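Local coordinates for protein nitrite reductase (Hyphomicrobium denitrificans, PDB 2DV6) that probably reduces nitrite to nitric oxide with electrons supplied by cytochrome c, using copper ions held in cupredoxin-type domains, at residues V28-T33 against I43-D48; L69-G74 against A89-K94; I145-A150 against E291-Q296. All coordinates share one frame; numbering follows the deposited sequence.

Contact 1 (V28-T33 against I43-D48); sequences VFTLRT and IGVGGD
Arg32 and Ile43 form a hydrogen-bonded pair in an antiparallel beta hairpin. Arg32 N reaches Ile43 O at 2.9 Å, and Ile43 N returns to Arg32 O at 2.7 Å. Farther along, Val45 N donates to Thr30 O over 2.9 Å. Water then takes the place of a direct bond, accepting from Thr30 N and donating to Val45 O.

Apolar contacts gather on the face that carries Thr30, Arg32, Ile43 and Val45. Arg32 sets CG between its backbone N and carbonyl carbon (chi1 64°) and then runs extended from CG to NE. This brings the guanidinium to Ile43, whose CG2 sits over one face, offset toward the rim, 3.6 Å from Arg32 NH2. The arginine's aliphatic CG passes Val45 CG2 at 4.0 Å, and Thr30 turns its methyl CG2 onto Val45 CB at 3.8 Å. The beta-branched residues suit the extended backbone. On the reverse face, Gly44 has no side chain, and Leu31 CD2 lies against its CA.

The charged end of Arg32 is met by water: a second molecule, in the guanidinium plane, accepts from Arg32 NH2 at 2.7 Å and donates to Gly44 O. A looser contact places Asp48 OD1 at the edge of the Phe29 ring, 4.0 Å from CE2, the carboxylate and ring being nearly coplanar (7°).

Strand 39-45 borders its sheet within the chain, and strand 27-36 lies between it and strand 64-70, where Asn68 ND2 bonds Thr30 OG1. Phe29 packs inward on Leu57 and Val59 of the facing sheet, within the N-terminal copper-binding cupredoxin domain, while Thr30 meets Tyr315 of a neighbouring subunit.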
loop_
_atom_site.group_PDB
_atom_site.type_symbol
_atom_site.label_atom_id
_atom_site.label_comp_id
_atom_site.label_asym_id
_atom_site.label_seq_id
_atom_site.Cartn_x
_atom_site.Cartn_y
_atom_site.Cartn_z
ATOM N N VAL A 28 -24.060 5.187 -22.109
ATOM C CA VAL A 28 -23.044 5.852 -21.283
ATOM C C VAL A 28 -21.741 5.099 -21.387
ATOM O O VAL A 28 -21.740 3.904 -21.236
ATOM C CB VAL A 28 -23.490 5.977 -19.800
ATOM C CG1 VAL A 28 -22.442 6.734 -18.992
ATOM C CG2 VAL A 28 -24.858 6.708 -19.693
ATOM N N PHE A 29 -20.645 5.796 -21.680
ATOM C CA PHE A 29 -19.318 5.182 -21.734
ATOM C C PHE A 29 -18.453 5.909 -20.752
ATOM O O PHE A 29 -18.455 7.138 -20.741
ATOM C CB PHE A 29 -18.689 5.317 -23.148
ATOM C CG PHE A 29 -19.474 4.608 -24.215
ATOM C CD1 PHE A 29 -20.321 5.317 -25.042
ATOM C CD2 PHE A 29 -19.444 3.221 -24.308
ATOM C CE1 PHE A 29 -21.067 4.659 -25.998
ATOM C CE2 PHE A 29 -20.196 2.540 -25.276
ATOM C CZ PHE A 29 -21.004 3.251 -26.114
ATOM N N THR A 30 -17.722 5.160 -19.919
ATOM C CA THR A 30 -16.747 5.780 -19.017
ATOM C C THR A 30 -15.315 5.469 -19.456
ATOM O O THR A 30 -15.014 4.328 -19.741
ATOM C CB THR A 30 -17.008 5.369 -17.531
ATOM O OG1 THR A 30 -18.328 5.788 -17.189
ATOM C CG2 THR A 30 -15.989 6.020 -16.578
ATOM N N LEU A 31 -14.484 6.513 -19.543
ATOM C CA LEU A 31 -13.091 6.436 -19.944
ATOM C C LEU A 31 -12.259 7.030 -18.820
ATOM O O LEU A 31 -12.525 8.140 -18.339
ATOM C CB LEU A 31 -12.839 7.260 -21.241
ATOM C CG LEU A 31 -13.645 6.866 -22.496
ATOM C CD1 LEU A 31 -13.418 7.800 -23.735
ATOM C CD2 LEU A 31 -13.365 5.436 -22.878
ATOM N N ARG A 32 -11.250 6.299 -18.390
ATOM C CA ARG A 32 -10.270 6.866 -17.498
ATOM C C ARG A 32 -8.976 7.006 -18.286
ATOM O O ARG A 32 -8.741 6.255 -19.209
ATOM C CB ARG A 32 -10.076 6.009 -16.239
ATOM C CG ARG A 32 -9.507 4.613 -16.463
ATOM C CD ARG A 32 -9.372 3.828 -15.120
ATOM N NE ARG A 32 -9.255 2.388 -15.374
ATOM C CZ ARG A 32 -8.105 1.712 -15.426
ATOM N NH1 ARG A 32 -6.941 2.328 -15.216
ATOM N NH2 ARG A 32 -8.125 0.401 -15.689
ATOM N N THR A 33 -8.176 8.006 -17.968
ATOM C CA THR A 33 -6.915 8.183 -18.684
ATOM C C THR A 33 -5.817 7.398 -17.930
ATOM O O THR A 33 -5.898 7.212 -16.715
ATOM C CB THR A 33 -6.548 9.684 -18.826
ATOM O OG1 THR A 33 -6.199 10.215 -17.541
ATOM C CG2 THR A 33 -7.720 10.515 -19.425
ATOM N N ILE A 43 -8.722 4.293 -21.101
ATOM C CA ILE A 43 -9.043 2.910 -20.755
ATOM C C ILE A 43 -10.515 2.866 -20.442
ATOM O O ILE A 43 -11.019 3.737 -19.703
ATOM C CB ILE A 43 -8.200 2.426 -19.566
ATOM C CG1 ILE A 43 -6.725 2.608 -19.918
ATOM C CG2 ILE A 43 -8.504 0.952 -19.234
ATOM C CD1 ILE A 43 -5.805 2.829 -18.757
ATOM N N GLY A 44 -11.210 1.879 -20.996
ATOM C CA GLY A 44 -12.644 1.756 -20.737
ATOM C C GLY A 44 -12.916 1.293 -19.310
ATOM O O GLY A 44 -12.121 0.546 -18.731
ATOM N N VAL A 45 -14.037 1.755 -18.743
ATOM C CA VAL A 45 -14.513 1.324 -17.434
ATOM C C VAL A 45 -15.918 0.737 -17.536
ATOM O O VAL A 45 -16.861 1.475 -17.833
ATOM C CB VAL A 45 -14.563 2.511 -16.441
ATOM C CG1 VAL A 45 -14.985 2.019 -15.040
ATOM C CG2 VAL A 45 -13.217 3.233 -16.400
ATOM N N GLY A 46 -16.078 -0.565 -17.263
ATOM C CA GLY A 46 -17.407 -1.180 -17.286
ATOM C C GLY A 46 -17.971 -1.413 -18.695
ATOM O O GLY A 46 -17.271 -1.239 -19.711
ATOM N N GLY A 47 -19.234 -1.830 -18.768
ATOM C CA GLY A 47 -19.907 -2.071 -20.049
ATOM C C GLY A 47 -19.182 -3.085 -20.907
ATOM O O GLY A 47 -18.486 -3.973 -20.392
ATOM N N ASP A 48 -19.343 -2.947 -22.222
ATOM C CA ASP A 48 -18.620 -3.766 -23.193
ATOM C C ASP A 48 -17.129 -3.339 -23.372
ATOM O O ASP A 48 -16.377 -3.998 -24.089
ATOM C CB ASP A 48 -19.411 -3.838 -24.552
ATOM C CG ASP A 48 -19.833 -2.410 -25.129
ATOM O OD1 ASP A 48 -19.365 -1.342 -24.643
ATOM O OD2 ASP A 48 -20.655 -2.360 -26.094
HETATM O O HOH W 1 -18.408 2.447 -20.021
HETATM O O HOH W 2 -10.729 0.137 -16.316
#

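Contact 2 (L69-G74 against A89-K94); sequences LVNGEG and AIVNGK
Leu69 lays its CD1 methyl on Val91 CG1 at 3.6 Å, and the same valine methyl reaches Asn71 CB at 3.5 Å, an apolar patch that pins one cupredoxin loop to the end of strand 64-70. Past that strand the chain turns in an Asx motif: Asn71 OD1 accepts from Gly74 N, three residues on, at 2.8 Å, in the carbonyl plane and on a lone pair. With CG anti to the backbone N (chi1 -176°), the amide is set beside the backbone of 91-93. Its ND2 gives a firmer bond to Ala75 O and a weak one, 3.3 Å long, to Val91 O. A leucine in place of Asn71 would probably leave Gly74 N and Ala75 O without their mate and free the turn to shift. Gly74 suits its place because, at its positive phi of 106°, a beta carbon would jam against the preceding carbonyl oxygen.

The turn leads directly to a copper ligand, His77, whose NE2 is bonded by Glu73 OE2. Outside, Glu312 of a neighbouring subunit accepts from the backbone N atoms of Asn92 and Gly93. At the far end the long Lys94 chain carries NZ to Gly72 O at 3.1 Å, nearly along the C=O axis.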
loop_
_atom_site.group_PDB
_atom_site.type_symbol
_atom_site.label_atom_id
_atom_site.label_comp_id
_atom_site.label_asym_id
_atom_site.label_seq_id
_atom_site.Cartn_x
_atom_site.Cartn_y
_atom_site.Cartn_z
ATOM N N LEU A 69 -15.415 11.267 -18.652
ATOM C CA LEU A 69 -13.974 11.208 -18.684
ATOM C C LEU A 69 -13.476 11.422 -17.265
ATOM O O LEU A 69 -13.821 12.434 -16.643
ATOM C CB LEU A 69 -13.458 12.340 -19.577
ATOM C CG LEU A 69 -12.018 12.421 -20.106
ATOM C CD1 LEU A 69 -11.342 13.772 -19.819
ATOM C CD2 LEU A 69 -11.108 11.200 -19.908
ATOM N N VAL A 70 -12.669 10.485 -16.768
ATOM C CA VAL A 70 -12.024 10.638 -15.459
ATOM C C VAL A 70 -10.512 10.601 -15.642
ATOM O O VAL A 70 -9.977 9.704 -16.278
ATOM C CB VAL A 70 -12.460 9.487 -14.472
ATOM C CG1 VAL A 70 -11.809 9.650 -13.083
ATOM C CG2 VAL A 70 -13.993 9.392 -14.400
ATOM N N ASN A 71 -9.831 11.567 -15.050
ATOM C CA ASN A 71 -8.401 11.685 -15.126
ATOM C C ASN A 71 -7.781 10.643 -14.179
ATOM O O ASN A 71 -8.084 10.616 -12.963
ATOM C CB ASN A 71 -8.026 13.137 -14.751
ATOM C CG ASN A 71 -6.557 13.422 -14.879
ATOM O OD1 ASN A 71 -5.721 12.592 -14.520
ATOM N ND2 ASN A 71 -6.227 14.629 -15.359
ATOM N N GLY A 72 -6.953 9.771 -14.748
ATOM C CA GLY A 72 -6.356 8.664 -14.005
ATOM C C GLY A 72 -4.990 8.988 -13.434
ATOM O O GLY A 72 -4.673 8.600 -12.321
ATOM N N GLU A 73 -4.168 9.734 -14.155
ATOM C CA GLU A 73 -2.784 9.858 -13.708
ATOM C C GLU A 73 -2.316 11.275 -13.395
ATOM O O GLU A 73 -1.256 11.427 -12.831
ATOM C CB GLU A 73 -1.842 9.145 -14.695
ATOM C CG GLU A 73 -1.459 9.970 -15.934
ATOM C CD GLU A 73 -2.656 10.468 -16.717
ATOM O OE1 GLU A 73 -3.501 9.657 -17.134
ATOM O OE2 GLU A 73 -2.751 11.689 -16.879
ATOM N N GLY A 74 -3.095 12.294 -13.749
ATOM C CA GLY A 74 -2.792 13.656 -13.346
ATOM C C GLY A 74 -2.242 14.602 -14.401
ATOM O O GLY A 74 -1.813 15.702 -14.076
ATOM N N ALA A 89 -14.924 19.102 -21.003
ATOM C CA ALA A 89 -14.085 20.120 -20.461
ATOM C C ALA A 89 -12.693 19.481 -20.227
ATOM O O ALA A 89 -12.551 18.241 -20.165
ATOM C CB ALA A 89 -14.694 20.652 -19.142
ATOM N N ILE A 90 -11.683 20.328 -20.112
ATOM C CA ILE A 90 -10.361 19.898 -19.689
ATOM C C ILE A 90 -10.358 19.547 -18.205
ATOM O O ILE A 90 -10.918 20.231 -17.336
ATOM C CB ILE A 90 -9.253 20.961 -20.014
ATOM C CG1 ILE A 90 -9.106 21.089 -21.539
ATOM C CG2 ILE A 90 -7.897 20.542 -19.424
ATOM C CD1 ILE A 90 -8.345 22.369 -22.034
ATOM N N VAL A 91 -9.637 18.476 -17.943
ATOM C CA VAL A 91 -9.582 17.850 -16.663
ATOM C C VAL A 91 -8.106 17.833 -16.244
ATOM O O VAL A 91 -7.254 17.336 -16.948
ATOM C CB VAL A 91 -10.304 16.502 -16.936
ATOM C CG1 VAL A 91 -9.420 15.276 -17.206
ATOM C CG2 VAL A 91 -11.541 16.359 -16.160
ATOM N N ASN A 92 -7.802 18.393 -15.083
ATOM C CA ASN A 92 -6.420 18.707 -14.716
ATOM C C ASN A 92 -5.767 17.712 -13.758
ATOM O O ASN A 92 -4.713 17.154 -14.074
ATOM C CB ASN A 92 -6.352 20.132 -14.184
ATOM C CG ASN A 92 -6.622 21.156 -15.285
ATOM O OD1 ASN A 92 -5.853 21.253 -16.228
ATOM N ND2 ASN A 92 -7.746 21.869 -15.199
ATOM N N GLY A 93 -6.371 17.471 -12.605
ATOM C CA GLY A 93 -5.704 16.586 -11.653
ATOM C C GLY A 93 -6.326 15.204 -11.628
ATOM O O GLY A 93 -7.411 14.981 -12.156
ATOM N N LYS A 94 -5.621 14.275 -10.998
ATOM C CA LYS A 94 -6.125 12.935 -10.765
ATOM C C LYS A 94 -7.548 12.996 -10.204
ATOM O O LYS A 94 -7.796 13.733 -9.247
ATOM C CB LYS A 94 -5.171 12.249 -9.788
ATOM C CG LYS A 94 -5.617 10.891 -9.359
ATOM C CD LYS A 94 -4.408 9.932 -9.264
ATOM C CE LYS A 94 -4.905 8.483 -9.048
ATOM N NZ LYS A 94 -3.935 7.453 -9.588
#

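Contact 3 (I145-A150 against E291-Q296); sequences ITRDPA and EFYVMQ
Pro149 O is gripped from strand 290-299 by two groups. Tyr293 N donates to Pro149 O at 2.8 Å, in the carbonyl plane and on a lone pair. Phe292 CA, 3.2 Å from Pro149 O, adds a softer CA-H...O contact. The acceptor belongs to the linker between two cupredoxin domains, which here runs roughly antiparallel to a strand of the C-terminal domain. A second CA-H contact goes the other way, from Pro149 CA to Tyr293 O at 3.4 Å. Proline suits this place: it has no N-H to satisfy, yet offers both its carbonyl and its apolar ring.

Pro149 CB touches Val294 CG2 at 4.3 Å and lies 4.4 Å from Phe292 CD2, while the edge of the Phe292 ring borders Pro149 O. Leu335 and Leu341 also pack on the proline.

Arg147 meets Tyr293 through carbon. Its chain, bent at chi2 and chi3, sets CD 3.6 Å from Tyr293 CE2, and the guanidinium and ring planes lie 24° apart. The charged end has partners elsewhere, NH2 in a salt bridge with Asp151 and NH1 bonded to Pro193 O; Tyr293 OH bonds to Gly194 O, so linker and strand share one anchoring loop. Asn329 ND2 joins the two segments again, donating to both Arg147 O and Tyr293 O.

An Asx turn shapes the linker around its proline: Ala150 N donates to Asp148 OD1 at 2.9 Å, meeting that oxygen on its anti side, 29° out of the carboxylate plane.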
loop_
_atom_site.group_PDB
_atom_site.type_symbol
_atom_site.label_atom_id
_atom_site.label_comp_id
_atom_site.label_asym_id
_atom_site.label_seq_id
_atom_site.Cartn_x
_atom_site.Cartn_y
_atom_site.Cartn_z
ATOM N N ILE A 145 -37.162 -11.107 -14.353
ATOM C CA ILE A 145 -37.807 -11.004 -13.035
ATOM C C ILE A 145 -38.586 -9.694 -12.892
ATOM O O ILE A 145 -38.960 -9.307 -11.796
ATOM C CB ILE A 145 -36.772 -11.223 -11.856
ATOM C CG1 ILE A 145 -35.542 -10.303 -11.977
ATOM C CG2 ILE A 145 -36.359 -12.716 -11.788
ATOM C CD1 ILE A 145 -35.896 -8.806 -12.076
ATOM N N THR A 146 -38.855 -9.008 -14.003
ATOM C CA THR A 146 -39.472 -7.695 -13.928
ATOM C C THR A 146 -40.982 -7.821 -13.845
ATOM O O THR A 146 -41.577 -8.686 -14.468
ATOM C CB THR A 146 -39.139 -6.822 -15.158
ATOM O OG1 THR A 146 -39.579 -7.508 -16.350
ATOM C CG2 THR A 146 -37.600 -6.547 -15.248
ATOM N N ARG A 147 -41.594 -6.915 -13.092
ATOM C CA ARG A 147 -43.028 -6.786 -13.041
ATOM C C ARG A 147 -43.404 -5.758 -14.101
ATOM O O ARG A 147 -42.967 -4.604 -14.022
ATOM C CB ARG A 147 -43.401 -6.203 -11.697
ATOM C CG ARG A 147 -44.880 -6.101 -11.439
ATOM C CD ARG A 147 -45.163 -7.126 -10.377
ATOM N NE ARG A 147 -45.878 -8.159 -10.982
ATOM C CZ ARG A 147 -45.979 -9.397 -10.530
ATOM N NH1 ARG A 147 -45.319 -9.819 -9.477
ATOM N NH2 ARG A 147 -46.738 -10.227 -11.224
ATOM N N ASP A 148 -44.240 -6.173 -15.064
ATOM C CA ASP A 148 -44.895 -5.275 -16.024
ATOM C C ASP A 148 -45.730 -4.257 -15.215
ATOM O O ASP A 148 -46.457 -4.639 -14.309
ATOM C CB ASP A 148 -45.790 -6.140 -16.951
ATOM C CG ASP A 148 -46.464 -5.325 -18.078
ATOM O OD1 ASP A 148 -46.830 -4.147 -17.872
ATOM O OD2 ASP A 148 -46.644 -5.885 -19.184
ATOM N N PRO A 149 -45.566 -2.951 -15.458
ATOM C CA PRO A 149 -46.314 -2.001 -14.632
ATOM C C PRO A 149 -47.846 -1.967 -14.881
ATOM O O PRO A 149 -48.583 -1.350 -14.087
ATOM C CB PRO A 149 -45.698 -0.649 -15.004
ATOM C CG PRO A 149 -45.222 -0.868 -16.478
ATOM C CD PRO A 149 -44.680 -2.279 -16.429
ATOM N N ALA A 150 -48.315 -2.609 -15.959
ATOM C CA ALA A 150 -49.768 -2.777 -16.215
ATOM C C ALA A 150 -50.332 -4.014 -15.533
ATOM O O ALA A 150 -51.520 -4.252 -15.603
ATOM C CB ALA A 150 -50.069 -2.822 -17.743
ATOM N N GLU A 291 -54.265 2.528 -14.628
ATOM C CA GLU A 291 -53.526 2.447 -13.389
ATOM C C GLU A 291 -52.246 1.690 -13.659
ATOM O O GLU A 291 -52.218 0.754 -14.479
ATOM C CB GLU A 291 -54.314 1.712 -12.309
ATOM C CG GLU A 291 -55.627 2.368 -11.933
ATOM C CD GLU A 291 -56.364 1.555 -10.878
ATOM O OE1 GLU A 291 -56.434 0.317 -11.038
ATOM O OE2 GLU A 291 -56.839 2.147 -9.878
ATOM N N PHE A 292 -51.188 2.095 -12.959
ATOM C CA PHE A 292 -49.891 1.439 -13.093
ATOM C C PHE A 292 -49.302 1.039 -11.723
ATOM O O PHE A 292 -49.659 1.589 -10.693
ATOM C CB PHE A 292 -48.951 2.347 -13.844
ATOM C CG PHE A 292 -49.398 2.664 -15.270
ATOM C CD1 PHE A 292 -49.972 3.903 -15.569
ATOM C CD2 PHE A 292 -49.207 1.741 -16.291
ATOM C CE1 PHE A 292 -50.356 4.233 -16.869
ATOM C CE2 PHE A 292 -49.610 2.045 -17.622
ATOM C CZ PHE A 292 -50.172 3.306 -17.902
ATOM N N TYR A 293 -48.396 0.079 -11.739
ATOM C CA TYR A 293 -47.798 -0.455 -10.536
ATOM C C TYR A 293 -46.277 -0.313 -10.667
ATOM O O TYR A 293 -45.671 -0.964 -11.500
ATOM C CB TYR A 293 -48.191 -1.935 -10.423
ATOM C CG TYR A 293 -47.607 -2.738 -9.272
ATOM C CD1 TYR A 293 -47.186 -2.140 -8.065
ATOM C CD2 TYR A 293 -47.543 -4.120 -9.369
ATOM C CE1 TYR A 293 -46.695 -2.916 -7.001
ATOM C CE2 TYR A 293 -47.062 -4.905 -8.326
ATOM C CZ TYR A 293 -46.665 -4.306 -7.139
ATOM O OH TYR A 293 -46.224 -5.141 -6.147
ATOM N N VAL A 294 -45.675 0.520 -9.823
ATOM C CA VAL A 294 -44.236 0.796 -9.865
ATOM C C VAL A 294 -43.615 0.774 -8.447
ATOM O O VAL A 294 -44.167 1.361 -7.529
ATOM C CB VAL A 294 -43.945 2.164 -10.535
ATOM C CG1 VAL A 294 -42.408 2.390 -10.622
ATOM C CG2 VAL A 294 -44.591 2.219 -11.972
ATOM N N MET A 295 -42.481 0.083 -8.272
ATOM C CA MET A 295 -41.762 0.120 -6.997
ATOM C C MET A 295 -40.298 0.323 -7.247
ATOM O O MET A 295 -39.791 -0.107 -8.248
ATOM C CB MET A 295 -41.985 -1.150 -6.159
ATOM C CG MET A 295 -43.413 -1.240 -5.615
ATOM S SD MET A 295 -43.640 -2.491 -4.307
ATOM C CE MET A 295 -43.060 -1.601 -2.824
ATOM N N GLN A 296 -39.650 1.015 -6.326
ATOM C CA GLN A 296 -38.227 1.315 -6.400
ATOM C C GLN A 296 -37.463 0.499 -5.357
ATOM O O GLN A 296 -37.950 0.299 -4.234
ATOM C CB GLN A 296 -38.024 2.795 -6.120
ATOM C CG GLN A 296 -36.602 3.223 -5.988
ATOM C CD GLN A 296 -36.512 4.699 -5.984
ATOM O OE1 GLN A 296 -37.365 5.369 -6.586
ATOM N NE2 GLN A 296 -35.494 5.247 -5.287
#

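How the contacts relate
From the N terminus the three contacts follow in series, none enclosing or crossing another. Contact 1 closes a tight hairpin between strands 27-36 and 39-45. Contact 2 closes the next loop, from the end of strand 64-70 to the segment before strand 97-103. These two touch: strands 27-36 and 64-70 are neighbours in one sheet, and Thr33 OG1 probably bonds Glu73 OE1 at 2.8 Å. Both therefore belong to the N-terminal copper domain. Contact 3 lies apart, its nearest atoms about 18 Å from contact 1 and about 24 Å from contact 2. It closes a far longer loop, spanning the middle cupredoxin domain, and ties the interdomain linker to the C-terminal domain.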